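Long-range contact in cytoplasmic protein (Cryptococcus neoformans var. grubii serotype A, PDB 7LPO), which probably hydrolyses steryl beta-glucosides, as a sterylglucosidase of glycoside hydrolase family 5: residues V714-L720 with G773-R777. Residues are numbered along the deposited sequence; the frame is centred on the assembly and turned at random.
Sequences VHYAASL and GALRR
Arg-777 NH1 has two acceptors: it donates to Val-714 O at 2.6 Å and to water 1. The direct bond is short but bent, with an N-H...O angle of 147°. Val-714 O lies at the edge of the guanidinium, near its plane, while the donor is tilted 26° from the carbonyl plane. Water 1 is a three-way bridge, since it also accepts from Leu-775 N at 2.7 Å and donates to His-715 O, so the last turn of helix 713-716 is tied to both backbone and side chain of the loop after strand 761-770. Water 2 lies in the plane of the His-715 ring, 2.8 Å from ND1, and accepts from Arg-777 NH2; ring and guanidinium, their planes 69° apart, are thus linked through water. A bend at chi3 brings the guanidinium back towards the helix end, where the bond to Val-714 O and the two waters hold it.

Beside this polar patch, Leu-775 pushes its two methyls into the turn that follows the helix. CD2 rests 3.5 Å from Ala-717 O, a carbonyl that also accepts from Arg-770, and CD1 meets Leu-720 CD1 at 3.5 Å, tighter than usual for two carbons. The two leucine side chains cross at about a right angle. Leu-720 CD1 also reaches Arg-777 CG at 3.5 Å, joining the apolar cluster to the arginine's aliphatic stem. The contact fastens the last modelled residues, beyond strand 761-770, to a helix end within the beta-rich C-terminal domain of this glycoside hydrolase family 5 protein.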
loop_
_atom_site.group_PDB
_atom_site.type_symbol
_atom_site.label_atom_id
_atom_site.label_comp_id
_atom_site.label_asym_id
_atom_site.label_seq_id
_atom_site.Cartn_x
_atom_site.Cartn_y
_atom_site.Cartn_z
ATOM N N VAL A 714 -9.071 22.262 12.340
ATOM C CA VAL A 714 -7.630 22.265 12.578
ATOM C C VAL A 714 -6.986 23.540 12.053
ATOM O O VAL A 714 -6.035 24.060 12.651
ATOM C CB VAL A 714 -6.998 21.010 11.940
ATOM C CG1 VAL A 714 -5.541 21.233 11.656
ATOM C CG2 VAL A 714 -7.202 19.807 12.824
ATOM N N HIS A 715 -7.474 24.056 10.920
ATOM C CA HIS A 715 -6.911 25.253 10.314
ATOM C C HIS A 715 -7.793 26.488 10.426
ATOM O O HIS A 715 -7.271 27.607 10.342
ATOM C CB HIS A 715 -6.637 25.026 8.818
ATOM C CG HIS A 715 -5.547 24.044 8.546
ATOM N ND1 HIS A 715 -4.213 24.357 8.694
ATOM C CD2 HIS A 715 -5.592 22.748 8.161
ATOM C CE1 HIS A 715 -3.481 23.298 8.397
ATOM N NE2 HIS A 715 -4.294 22.308 8.074
ATOM N N TYR A 716 -9.103 26.322 10.572
ATOM C CA TYR A 716 -10.042 27.415 10.372
ATOM C C TYR A 716 -10.934 27.683 11.581
ATOM O O TYR A 716 -11.802 28.560 11.512
ATOM C CB TYR A 716 -10.908 27.125 9.140
ATOM C CG TYR A 716 -10.128 27.059 7.836
ATOM C CD1 TYR A 716 -9.519 28.190 7.310
ATOM C CD2 TYR A 716 -10.004 25.871 7.135
ATOM C CE1 TYR A 716 -8.808 28.137 6.123
ATOM C CE2 TYR A 716 -9.303 25.810 5.938
ATOM C CZ TYR A 716 -8.702 26.946 5.440
ATOM O OH TYR A 716 -8.000 26.893 4.260
ATOM N N ALA A 717 -10.746 26.973 12.684
ATOM C CA ALA A 717 -11.565 27.225 13.858
ATOM C C ALA A 717 -11.269 28.608 14.435
ATOM O O ALA A 717 -10.166 29.149 14.298
ATOM C CB ALA A 717 -11.316 26.156 14.923
ATOM N N ALA A 718 -12.279 29.188 15.086
ATOM C CA ALA A 718 -12.062 30.432 15.813
ATOM C C ALA A 718 -11.026 30.242 16.913
ATOM O O ALA A 718 -10.118 31.064 17.075
ATOM C CB ALA A 718 -13.380 30.934 16.402
ATOM N N SER A 719 -11.135 29.146 17.665
ATOM C CA SER A 719 -10.193 28.841 18.730
ATOM C C SER A 719 -10.185 27.337 18.955
ATOM O O SER A 719 -11.192 26.665 18.732
ATOM C CB SER A 719 -10.558 29.575 20.024
ATOM O OG SER A 719 -9.859 29.018 21.116
ATOM N N LEU A 720 -9.044 26.814 19.403
ATOM C CA LEU A 720 -8.878 25.378 19.599
ATOM C C LEU A 720 -8.589 25.010 21.052
ATOM O O LEU A 720 -8.018 23.944 21.315
ATOM C CB LEU A 720 -7.761 24.850 18.699
ATOM C CG LEU A 720 -8.032 24.764 17.198
ATOM C CD1 LEU A 720 -6.814 24.176 16.496
ATOM C CD2 LEU A 720 -9.264 23.956 16.891
ATOM N N GLY A 773 -5.538 35.150 10.111
ATOM C CA GLY A 773 -4.389 34.309 9.881
ATOM C C GLY A 773 -4.485 32.974 10.592
ATOM O O GLY A 773 -5.557 32.504 10.977
ATOM N N ALA A 774 -3.321 32.372 10.788
ATOM C CA ALA A 774 -3.244 30.991 11.222
ATOM C C ALA A 774 -3.415 30.857 12.730
ATOM O O ALA A 774 -3.104 31.763 13.506
ATOM C CB ALA A 774 -1.907 30.380 10.803
ATOM N N LEU A 775 -3.925 29.700 13.135
ATOM C CA LEU A 775 -3.980 29.349 14.542
ATOM C C LEU A 775 -2.580 29.029 15.058
ATOM O O LEU A 775 -1.622 28.871 14.297
ATOM C CB LEU A 775 -4.887 28.135 14.753
ATOM C CG LEU A 775 -6.389 28.306 14.571
ATOM C CD1 LEU A 775 -7.056 26.953 14.393
ATOM C CD2 LEU A 775 -6.971 29.018 15.778
ATOM N N ARG A 776 -2.471 28.915 16.377
ATOM C CA ARG A 776 -1.330 28.282 17.026
ATOM C C ARG A 776 -1.873 27.095 17.805
ATOM O O ARG A 776 -2.740 27.263 18.669
ATOM C CB ARG A 776 -0.586 29.268 17.923
ATOM C CG ARG A 776 0.141 30.344 17.119
ATOM C CD ARG A 776 1.506 29.859 16.619
ATOM N NE ARG A 776 2.453 29.742 17.724
ATOM C CZ ARG A 776 3.437 30.602 17.970
ATOM N NH1 ARG A 776 3.631 31.652 17.181
ATOM N NH2 ARG A 776 4.235 30.408 19.011
ATOM N N ARG A 777 -1.395 25.901 17.465
ATOM C CA ARG A 777 -1.964 24.657 17.982
ATOM C C ARG A 777 -1.057 24.036 19.039
ATOM O O ARG A 777 0.018 24.559 19.329
ATOM C CB ARG A 777 -2.198 23.662 16.834
ATOM C CG ARG A 777 -3.358 24.034 15.898
ATOM C CD ARG A 777 -3.187 23.453 14.483
ATOM N NE ARG A 777 -2.163 24.146 13.697
ATOM C CZ ARG A 777 -2.411 24.928 12.648
ATOM N NH1 ARG A 777 -3.658 25.129 12.243
ATOM N NH2 ARG A 777 -1.410 25.514 12.000
HETATM O O HOH W 1 -4.516 27.752 11.287
HETATM O O HOH W 2 -2.738 26.633 9.496
#